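Local coordinates for protein transcriptional regulator (Pyrococcus horikoshii, PDB 1UDD) that belongs to the TENA/THI-4/PQQC family as an all-helical TenA homologue, a putative transcriptional regulator modelled as an assembly of four chains, at residues V3-T6 against D7-R11; E14-W17 against K18-E22; L96-E99 against D100-T104. All blocks are in the same frame, centred on the assembly; numbering follows the deposited sequence.

Interaction 1 of 3, residues V3-T6 against D7-R11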
ATOM      1  N   VAL A   3     -20.868 -26.794  -0.358  1.00 36.43           N
ATOM      2  CA  VAL A   3     -20.480 -26.642   1.038  1.00 33.89           C
ATOM      3  C   VAL A   3     -19.959 -25.202   1.104  1.00 33.12           C
ATOM      4  O   VAL A   3     -19.940 -24.516   0.084  1.00 29.42           O
ATOM      5  CB  VAL A   3     -19.377 -27.635   1.423  1.00 34.52           C
ATOM      6  CG1 VAL A   3     -19.922 -29.063   1.324  1.00 31.69           C
ATOM      7  CG2 VAL A   3     -18.161 -27.454   0.507  1.00 31.67           C
ATOM      8  N   MET A   4     -19.556 -24.726   2.276  1.00 32.50           N
ATOM      9  CA  MET A   4     -19.066 -23.348   2.384  1.00 29.37           C
ATOM     10  C   MET A   4     -17.633 -23.176   1.855  1.00 28.55           C
ATOM     11  O   MET A   4     -16.900 -24.145   1.648  1.00 28.08           O
ATOM     12  CB  MET A   4     -19.087 -22.882   3.841  1.00 31.43           C
ATOM     13  CG  MET A   4     -20.448 -22.782   4.490  1.00 33.49           C
ATOM     14  SD  MET A   4     -20.232 -22.166   6.192  1.00 36.17           S
ATOM     15  CE  MET A   4     -21.908 -22.165   6.806  1.00 34.77           C
ATOM     16  N   ILE A   5     -17.241 -21.925   1.648  1.00 28.16           N
ATOM     17  CA  ILE A   5     -15.894 -21.609   1.188  1.00 23.87           C
ATOM     18  C   ILE A   5     -14.844 -22.184   2.157  1.00 24.89           C
ATOM     19  O   ILE A   5     -13.918 -22.864   1.720  1.00 24.68           O
ATOM     20  CB  ILE A   5     -15.711 -20.094   1.086  1.00 24.61           C
ATOM     21  CG1 ILE A   5     -16.681 -19.539   0.031  1.00 25.72           C
ATOM     22  CG2 ILE A   5     -14.257 -19.751   0.775  1.00 20.55           C
ATOM     23  CD1 ILE A   5     -16.568 -18.041  -0.174  1.00 25.53           C
ATOM     24  N   THR A   6     -14.985 -21.931   3.462  1.00 22.70           N
ATOM     25  CA  THR A   6     -14.014 -22.459   4.418  1.00 21.55           C
ATOM     26  C   THR A   6     -14.048 -23.993   4.494  1.00 24.48           C
ATOM     27  O   THR A   6     -13.060 -24.616   4.878  1.00 24.62           O
ATOM     28  CB  THR A   6     -14.182 -21.842   5.847  1.00 22.27           C
ATOM     29  OG1 THR A   6     -15.504 -22.095   6.357  1.00 24.33           O
ATOM     30  CG2 THR A   6     -13.929 -20.324   5.799  1.00 17.30           C
ATOM     31  N   ASP A   7     -15.184 -24.600   4.139  1.00 24.59           N
ATOM     32  CA  ASP A   7     -15.284 -26.060   4.112  1.00 22.73           C
ATOM     33  C   ASP A   7     -14.315 -26.529   3.017  1.00 22.09           C
ATOM     34  O   ASP A   7     -13.511 -27.429   3.221  1.00 24.65           O
ATOM     35  CB  ASP A   7     -16.707 -26.515   3.757  1.00 21.55           C
ATOM     36  CG  ASP A   7     -17.710 -26.288   4.891  1.00 23.60           C
ATOM     37  OD1 ASP A   7     -17.322 -26.314   6.077  1.00 19.86           O
ATOM     38  OD2 ASP A   7     -18.898 -26.099   4.590  1.00 23.64           O
ATOM     39  N   LYS A   8     -14.395 -25.891   1.859  1.00 23.15           N
ATOM     40  CA  LYS A   8     -13.525 -26.218   0.732  1.00 26.40           C
ATOM     41  C   LYS A   8     -12.059 -25.986   1.040  1.00 21.80           C
ATOM     42  O   LYS A   8     -11.213 -26.762   0.618  1.00 24.27           O
ATOM     43  CB  LYS A   8     -13.926 -25.382  -0.484  1.00 27.01           C
ATOM     44  CG  LYS A   8     -15.295 -25.735  -1.020  1.00 26.09           C
ATOM     45  CD  LYS A   8     -15.912 -24.589  -1.799  1.00 30.34           C
ATOM     46  CE  LYS A   8     -15.422 -24.497  -3.221  1.00 30.86           C
ATOM     47  NZ  LYS A   8     -16.101 -23.336  -3.913  1.00 34.26           N
ATOM     48  N   LEU A   9     -11.752 -24.909   1.762  1.00 22.30           N
ATOM     49  CA  LEU A   9     -10.371 -24.606   2.099  1.00 21.31           C
ATOM     50  C   LEU A   9      -9.786 -25.708   2.972  1.00 23.48           C
ATOM     51  O   LEU A   9      -8.622 -26.116   2.785  1.00 21.60           O
ATOM     52  CB  LEU A   9     -10.271 -23.241   2.810  1.00 19.57           C
ATOM     53  CG  LEU A   9     -10.803 -22.029   2.021  1.00 15.88           C
ATOM     54  CD1 LEU A   9     -10.615 -20.747   2.826  1.00 19.40           C
ATOM     55  CD2 LEU A   9     -10.063 -21.904   0.693  1.00 17.67           C
ATOM     56  N   ARG A  10     -10.579 -26.175   3.937  1.00 20.78           N
ATOM     57  CA  ARG A  10     -10.145 -27.264   4.820  1.00 21.26           C
ATOM     58  C   ARG A  10     -10.033 -28.527   3.939  1.00 24.55           C
ATOM     59  O   ARG A  10      -9.027 -29.251   3.968  1.00 24.85           O
ATOM     60  CB  ARG A  10     -11.191 -27.480   5.926  1.00 20.49           C
ATOM     61  CG  ARG A  10     -10.861 -28.571   6.958  1.00 20.71           C
ATOM     62  CD  ARG A  10      -9.740 -28.161   7.920  1.00 19.61           C
ATOM     63  NE  ARG A  10      -9.689 -29.069   9.057  1.00 25.11           N
ATOM     64  CZ  ARG A  10      -8.914 -30.146   9.134  1.00 27.59           C
ATOM     65  NH1 ARG A  10      -8.090 -30.452   8.146  1.00 27.06           N
ATOM     66  NH2 ARG A  10      -9.019 -30.961  10.178  1.00 28.63           N
ATOM     67  N   ARG A  11     -11.071 -28.778   3.148  1.00 24.44           N
ATOM     68  CA  ARG A  11     -11.079 -29.937   2.251  1.00 28.63           C
ATOM     69  C   ARG A  11      -9.804 -29.977   1.392  1.00 29.05           C
ATOM     70  O   ARG A  11      -9.065 -30.961   1.400  1.00 29.33           O
ATOM     71  CB  ARG A  11     -12.297 -29.881   1.329  1.00 26.69           C
ATOM     72  CG  ARG A  11     -12.453 -31.101   0.411  1.00 34.43           C
ATOM     73  CD  ARG A  11     -12.539 -30.668  -1.040  1.00 32.66           C
ATOM     74  NE  ARG A  11     -13.842 -30.147  -1.424  1.00 33.86           N
ATOM     75  CZ  ARG A  11     -14.023 -29.134  -2.271  1.00 36.45           C
ATOM     76  NH1 ARG A  11     -12.987 -28.521  -2.816  1.00 35.99           N
ATOM     77  NH2 ARG A  11     -15.247 -28.743  -2.591  1.00 40.61           N
TER
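D7 reaches back over the start of helix 5-11 and takes the backbone N-H of M4, the N-cap residue, on its carboxylate: M4 N to D7 OD2 is 2.8 Å, with an N-H...O angle of 155°. The bond uses the anti side of OD2 and lies 28° out of the carboxylate plane. With CG beside its own backbone N (chi1 -72°), D7 bends back to the N-cap residue, and OD2 also comes to 3.3 Å from M4 CB.

The close-packed side faces the protein. L9 CG lies 3.2 Å from I5 O, the acceptor of the L9 N-H, and I5 and L9 both rest on helix 190-213, where K8 also makes a cation-pi contact with Y190. T6 is buried beside them, its OG1 hydrogen-bonded to D183 of helix 169-183. The exposed side, with V3, M4 and R11, is looser: V3 CG2 touches the aliphatic K8 CG at 3.7 Å, and the R11 guanidinium has K8 CB 3.8 Å above one face, offset toward its rim.

M4 O closes the first full turn by accepting K8 N at 3.1 Å. Side chain to N-cap backbone in one direction, main chain in the other, is the pattern of a helix N-terminus, here opening an all-helical fold.

Interaction 2 of 3, residues E14-W17 against K18-E22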
ATOM      1  N   GLU A  14      -6.253 -30.796   3.308  1.00 28.26           N
ATOM      2  CA  GLU A  14      -6.229 -31.921   4.253  1.00 27.73           C
ATOM      3  C   GLU A  14      -4.880 -32.601   4.439  1.00 29.58           C
ATOM      4  O   GLU A  14      -4.471 -32.923   5.565  1.00 25.69           O
ATOM      5  CB  GLU A  14      -7.260 -32.993   3.829  1.00 26.91           C
ATOM      6  CG  GLU A  14      -8.733 -32.580   4.043  1.00 29.49           C
ATOM      7  CD  GLU A  14      -9.723 -33.562   3.438  1.00 28.35           C
ATOM      8  OE1 GLU A  14      -9.325 -34.311   2.525  1.00 29.87           O
ATOM      9  OE2 GLU A  14     -10.905 -33.577   3.847  1.00 27.96           O
ATOM     10  N   GLN A  15      -4.183 -32.840   3.338  1.00 27.79           N
ATOM     11  CA  GLN A  15      -2.920 -33.531   3.463  1.00 29.48           C
ATOM     12  C   GLN A  15      -1.842 -32.734   4.194  1.00 28.93           C
ATOM     13  O   GLN A  15      -1.083 -33.296   4.988  1.00 28.55           O
ATOM     14  CB  GLN A  15      -2.437 -33.990   2.093  1.00 30.54           C
ATOM     15  CG  GLN A  15      -1.501 -35.173   2.184  1.00 42.39           C
ATOM     16  CD  GLN A  15      -1.862 -36.118   3.328  1.00 45.94           C
ATOM     17  OE1 GLN A  15      -2.905 -36.796   3.303  1.00 45.80           O
ATOM     18  NE2 GLN A  15      -1.001 -36.157   4.350  1.00 45.78           N
ATOM     19  N   ILE A  16      -1.764 -31.431   3.966  1.00 25.25           N
ATOM     20  CA  ILE A  16      -0.725 -30.714   4.670  1.00 27.25           C
ATOM     21  C   ILE A  16      -1.122 -30.460   6.134  1.00 27.17           C
ATOM     22  O   ILE A  16      -0.258 -30.413   6.996  1.00 28.92           O
ATOM     23  CB  ILE A  16      -0.329 -29.412   3.937  1.00 30.30           C
ATOM     24  CG1 ILE A  16      -0.901 -28.212   4.641  1.00 26.55           C
ATOM     25  CG2 ILE A  16      -0.693 -29.469   2.476  1.00 29.25           C
ATOM     26  CD1 ILE A  16       0.219 -27.462   5.323  1.00 27.76           C
ATOM     27  N   TRP A  17      -2.423 -30.321   6.423  1.00 26.23           N
ATOM     28  CA  TRP A  17      -2.840 -30.119   7.807  1.00 24.29           C
ATOM     29  C   TRP A  17      -2.539 -31.383   8.615  1.00 24.88           C
ATOM     30  O   TRP A  17      -2.170 -31.310   9.784  1.00 23.81           O
ATOM     31  CB  TRP A  17      -4.319 -29.735   7.883  1.00 22.72           C
ATOM     32  CG  TRP A  17      -4.537 -28.238   7.635  1.00 23.63           C
ATOM     33  CD1 TRP A  17      -3.928 -27.469   6.692  1.00 21.41           C
ATOM     34  CD2 TRP A  17      -5.383 -27.355   8.387  1.00 25.51           C
ATOM     35  NE1 TRP A  17      -4.328 -26.154   6.811  1.00 27.44           N
ATOM     36  CE2 TRP A  17      -5.221 -26.057   7.848  1.00 26.82           C
ATOM     37  CE3 TRP A  17      -6.260 -27.535   9.470  1.00 22.58           C
ATOM     38  CZ2 TRP A  17      -5.902 -24.944   8.353  1.00 22.55           C
ATOM     39  CZ3 TRP A  17      -6.935 -26.427   9.973  1.00 24.65           C
ATOM     40  CH2 TRP A  17      -6.751 -25.147   9.411  1.00 22.69           C
ATOM     41  N   LYS A  18      -2.667 -32.544   7.974  1.00 26.55           N
ATOM     42  CA  LYS A  18      -2.355 -33.800   8.635  1.00 27.55           C
ATOM     43  C   LYS A  18      -0.872 -33.789   9.039  1.00 27.94           C
ATOM     44  O   LYS A  18      -0.517 -34.167  10.163  1.00 25.93           O
ATOM     45  CB  LYS A  18      -2.644 -34.965   7.690  1.00 31.84           C
ATOM     46  CG  LYS A  18      -2.308 -36.325   8.255  1.00 37.14           C
ATOM     47  CD  LYS A  18      -2.696 -37.424   7.282  1.00 39.44           C
ATOM     48  CE  LYS A  18      -2.223 -38.782   7.781  1.00 44.52           C
ATOM     49  NZ  LYS A  18      -2.529 -39.839   6.783  1.00 45.33           N
ATOM     50  N   LYS A  19      -0.002 -33.344   8.130  1.00 29.60           N
ATOM     51  CA  LYS A  19       1.432 -33.278   8.437  1.00 30.07           C
ATOM     52  C   LYS A  19       1.658 -32.271   9.573  1.00 30.88           C
ATOM     53  O   LYS A  19       2.588 -32.407  10.366  1.00 30.62           O
ATOM     54  CB  LYS A  19       2.236 -32.842   7.212  1.00 33.60           C
ATOM     55  CG  LYS A  19       2.054 -33.700   5.962  1.00 37.94           C
ATOM     56  CD  LYS A  19       2.907 -33.114   4.834  1.00 43.14           C
ATOM     57  CE  LYS A  19       2.639 -33.782   3.502  1.00 44.79           C
ATOM     58  NZ  LYS A  19       2.863 -35.242   3.594  1.00 48.09           N
ATOM     59  N   ILE A  20       0.813 -31.249   9.645  1.00 28.54           N
ATOM     60  CA  ILE A  20       0.938 -30.272  10.726  1.00 28.62           C
ATOM     61  C   ILE A  20       0.522 -30.929  12.047  1.00 29.20           C
ATOM     62  O   ILE A  20       1.202 -30.786  13.066  1.00 26.42           O
ATOM     63  CB  ILE A  20       0.023 -29.070  10.519  1.00 25.33           C
ATOM     64  CG1 ILE A  20       0.496 -28.256   9.311  1.00 29.05           C
ATOM     65  CG2 ILE A  20      -0.028 -28.238  11.811  1.00 20.75           C
ATOM     66  CD1 ILE A  20      -0.403 -27.051   8.975  1.00 27.69           C
ATOM     67  N   PHE A  21      -0.600 -31.643  12.033  1.00 29.51           N
ATOM     68  CA  PHE A  21      -1.060 -32.288  13.258  1.00 33.10           C
ATOM     69  C   PHE A  21      -0.050 -33.318  13.772  1.00 31.97           C
ATOM     70  O   PHE A  21       0.114 -33.493  14.975  1.00 31.89           O
ATOM     71  CB  PHE A  21      -2.420 -32.971  13.051  1.00 32.60           C
ATOM     72  CG  PHE A  21      -3.532 -32.025  12.681  1.00 33.72           C
ATOM     73  CD1 PHE A  21      -3.634 -30.771  13.281  1.00 33.54           C
ATOM     74  CD2 PHE A  21      -4.498 -32.400  11.744  1.00 34.18           C
ATOM     75  CE1 PHE A  21      -4.680 -29.901  12.954  1.00 33.90           C
ATOM     76  CE2 PHE A  21      -5.543 -31.544  11.412  1.00 35.08           C
ATOM     77  CZ  PHE A  21      -5.636 -30.289  12.017  1.00 35.22           C
ATOM     78  N   GLU A  22       0.656 -33.958  12.849  1.00 33.04           N
ATOM     79  CA  GLU A  22       1.612 -34.995  13.199  1.00 33.99           C
ATOM     80  C   GLU A  22       3.063 -34.560  13.262  1.00 35.15           C
ATOM     81  O   GLU A  22       3.946 -35.393  13.459  1.00 35.78           O
ATOM     82  CB  GLU A  22       1.481 -36.164  12.215  1.00 33.44           C
ATOM     83  CG  GLU A  22       0.048 -36.611  12.023  1.00 36.37           C
ATOM     84  CD  GLU A  22      -0.084 -37.841  11.147  1.00 39.29           C
ATOM     85  OE1 GLU A  22       0.727 -38.012  10.206  1.00 41.20           O
ATOM     86  OE2 GLU A  22      -1.019 -38.629  11.392  1.00 43.56           O
TER
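One side of the short amphipathic helix 14-21, which packs on helices 126-146 and 190-213 of the all-alpha TenA-type fold, is built from I16, W17, I20 and F21. Spaced three and four residues apart, they turn inward together. I16 and I20 lie side by side and point the same way, their CD1 methyls 3.7 Å apart. The I20 methyl also sits over one face of the W17 indole, with I20 CD1 4.2 Å from W17 CD1.

The two aromatic rings are set differently. F21 CZ approaches W17 CE3 to 3.8 Å at a slant, whereas the F21 ring, its CG beside the backbone N (chi1 -62°), brings a face over the W17 carbonyl. W17 O stands 3.2 Å above that ring plane, displaced toward the rim, and the same oxygen accepts F21 N at 2.8 Å. Outside the helix, W17 NE1 is hydrogen-bonded to S201, W17 meets W138 edge-to-face and F21 stacks on Y146.

On the exposed side Q15 runs beside the extended K18 chain, where Q15 NE2 meets K18 CD at 3.6 Å. K19 curls by its last torsion, leaving K19 NZ 4.0 Å from Q15 NE2.

Chemistry thus divides the helix: hydrocarbon and ring contacts fill the inner side, with the indole N-H supplied with a hydroxyl partner, while amide and ammonium groups occupy the exposed one.

Interaction 3 of 3, residues L96-E99 against D100-T104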
ATOM      1  N   LEU A  96      13.427 -15.508  29.934  1.00 46.01           N
ATOM      2  CA  LEU A  96      13.753 -14.725  28.750  1.00 43.62           C
ATOM      3  C   LEU A  96      13.063 -13.393  28.934  1.00 43.07           C
ATOM      4  O   LEU A  96      12.135 -13.281  29.742  1.00 43.91           O
ATOM      5  CB  LEU A  96      13.232 -15.409  27.485  1.00 42.92           C
ATOM      6  CG  LEU A  96      13.930 -16.719  27.128  1.00 41.18           C
ATOM      7  CD1 LEU A  96      13.185 -17.446  26.011  1.00 34.92           C
ATOM      8  CD2 LEU A  96      15.365 -16.405  26.726  1.00 39.19           C
ATOM      9  N   THR A  97      13.519 -12.383  28.205  1.00 43.43           N
ATOM     10  CA  THR A  97      12.926 -11.049  28.295  1.00 46.67           C
ATOM     11  C   THR A  97      12.514 -10.586  26.897  1.00 46.87           C
ATOM     12  O   THR A  97      13.050 -11.066  25.900  1.00 47.41           O
ATOM     13  CB  THR A  97      13.935 -10.016  28.861  1.00 44.43           C
ATOM     14  OG1 THR A  97      14.976  -9.804  27.904  1.00 42.22           O
ATOM     15  CG2 THR A  97      14.552 -10.516  30.157  1.00 44.00           C
ATOM     16  N   LEU A  98      11.575  -9.645  26.832  1.00 49.07           N
ATOM     17  CA  LEU A  98      11.120  -9.107  25.551  1.00 48.75           C
ATOM     18  C   LEU A  98      12.356  -8.690  24.751  1.00 48.74           C
ATOM     19  O   LEU A  98      12.423  -8.882  23.529  1.00 48.12           O
ATOM     20  CB  LEU A  98      10.211  -7.895  25.783  1.00 47.11           C
ATOM     21  CG  LEU A  98       9.111  -7.628  24.742  1.00 49.73           C
ATOM     22  CD1 LEU A  98       8.490  -6.252  25.006  1.00 45.58           C
ATOM     23  CD2 LEU A  98       9.682  -7.690  23.333  1.00 46.09           C
ATOM     24  N   GLU A  99      13.340  -8.142  25.461  1.00 48.35           N
ATOM     25  CA  GLU A  99      14.585  -7.691  24.852  1.00 47.90           C
ATOM     26  C   GLU A  99      15.204  -8.821  24.038  1.00 46.70           C
ATOM     27  O   GLU A  99      15.645  -8.620  22.904  1.00 45.07           O
ATOM     28  CB  GLU A  99      15.567  -7.239  25.942  1.00 53.52           C
ATOM     29  CG  GLU A  99      14.887  -6.685  27.205  1.00 59.33           C
ATOM     30  CD  GLU A  99      15.872  -6.392  28.349  1.00 62.99           C
ATOM     31  OE1 GLU A  99      16.594  -5.370  28.272  1.00 63.72           O
ATOM     32  OE2 GLU A  99      15.925  -7.191  29.319  1.00 63.25           O
ATOM     33  N   ASP A 100      15.238 -10.013  24.629  1.00 44.21           N
ATOM     34  CA  ASP A 100      15.786 -11.188  23.964  1.00 43.14           C
ATOM     35  C   ASP A 100      14.982 -11.475  22.692  1.00 42.62           C
ATOM     36  O   ASP A 100      15.544 -11.785  21.639  1.00 39.45           O
ATOM     37  CB  ASP A 100      15.719 -12.402  24.901  1.00 45.49           C
ATOM     38  CG  ASP A 100      16.431 -12.163  26.227  1.00 47.37           C
ATOM     39  OD1 ASP A 100      17.639 -11.855  26.201  1.00 45.62           O
ATOM     40  OD2 ASP A 100      15.786 -12.280  27.290  1.00 47.65           O
ATOM     41  N   ALA A 101      13.659 -11.367  22.804  1.00 41.69           N
ATOM     42  CA  ALA A 101      12.772 -11.608  21.665  1.00 43.03           C
ATOM     43  C   ALA A 101      13.072 -10.598  20.565  1.00 40.88           C
ATOM     44  O   ALA A 101      13.386 -10.972  19.435  1.00 41.50           O
ATOM     45  CB  ALA A 101      11.315 -11.490  22.103  1.00 41.81           C
ATOM     46  N   ILE A 102      12.993  -9.316  20.911  1.00 40.60           N
ATOM     47  CA  ILE A 102      13.250  -8.247  19.958  1.00 39.19           C
ATOM     48  C   ILE A 102      14.609  -8.393  19.277  1.00 41.35           C
ATOM     49  O   ILE A 102      14.755  -8.108  18.089  1.00 41.32           O
ATOM     50  CB  ILE A 102      13.184  -6.880  20.650  1.00 38.96           C
ATOM     51  CG1 ILE A 102      11.760  -6.629  21.146  1.00 38.26           C
ATOM     52  CG2 ILE A 102      13.635  -5.787  19.691  1.00 37.49           C
ATOM     53  CD1 ILE A 102      11.603  -5.360  21.938  1.00 38.75           C
ATOM     54  N   LYS A 103      15.605  -8.854  20.021  1.00 43.53           N
ATOM     55  CA  LYS A 103      16.929  -9.003  19.447  1.00 44.78           C
ATOM     56  C   LYS A 103      17.126 -10.292  18.656  1.00 44.40           C
ATOM     57  O   LYS A 103      18.119 -10.440  17.945  1.00 43.73           O
ATOM     58  CB  LYS A 103      17.979  -8.857  20.549  1.00 47.88           C
ATOM     59  CG  LYS A 103      17.979  -7.455  21.177  1.00 50.94           C
ATOM     60  CD  LYS A 103      19.075  -7.280  22.224  1.00 57.86           C
ATOM     61  CE  LYS A 103      20.472  -7.351  21.610  1.00 60.63           C
ATOM     62  NZ  LYS A 103      21.550  -7.307  22.647  1.00 60.85           N
ATOM     63  N   THR A 104      16.167 -11.212  18.741  1.00 43.84           N
ATOM     64  CA  THR A 104      16.281 -12.481  18.013  1.00 43.37           C
ATOM     65  C   THR A 104      16.181 -12.324  16.500  1.00 41.44           C
ATOM     66  O   THR A 104      15.287 -11.648  15.989  1.00 42.66           O
ATOM     67  CB  THR A 104      15.207 -13.491  18.472  1.00 41.76           C
ATOM     68  OG1 THR A 104      15.487 -13.896  19.813  1.00 42.85           O
ATOM     69  CG2 THR A 104      15.204 -14.721  17.579  1.00 42.25           C
TER
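The striking feature is how heavily one carboxylate oxygen is used: D100 OD2 is modelled as accepting both from the backbone of T97 and from its hydroxyl. T97 N to D100 OD2 is modelled at 2.4 Å, a very short separation whose exact value is doubtful. T97 OG1 donates to the same oxygen at 2.7 Å, coming from above the carboxylate plane, 74° out of it.

T97 is the N-cap of helix 98-103. Its OG1 is held between the backbone N and the carbonyl carbon (chi1 69°), a position from which it can also accept from D100 N, at 3.3 Å and 153°. Side chain and backbone of the two residues therefore bond reciprocally, which defines a capping box. T97 O is used as well, taking A101 N at 3.2 Å in the carbonyl plane.

Beyond the cap the turns follow in order. I102 N meets L98 O at 2.7 Å; the modelled closeness of the L98 and I102 side chains is doubtful. L98 touches V88 and A101 touches Y87, both of helix 82-93, while I102 touches F47 of helix 36-63. At the far end T104 OG1 donates to D100 O at 2.8 Å, tying the residue after the helix back to its first turn.

D100 thus lies at the N-terminal end of the helix, which would probably favour its negative charge, although the E99 carboxylate, with OE2 5.5 Å from D100 OD2, would work the other way. The capping box, with its hydroxyl-to-carboxylate bond, joins the two residues at this end.

How the interactions relate
From the N terminus the three interactions run in series, none nesting in or crossing another, and each closes only a turn of its own helix. Interaction 1 starts helix 5-11 and interaction 2 spans helix 14-21, which comes next in the chain. These two touch: the R10 guanidinium packs against both aromatic rings, with R10 NH1 3.7 Å from W17 CE3. Both also lean on helices 126-146 and 190-213, so the N-terminal helices share one bed. Interaction 3 stands apart, its centre about 38 Å from that of interaction 1 on the opposite side of the chain's centre, and sets helix 98-103 against helices 36-63 and 82-93.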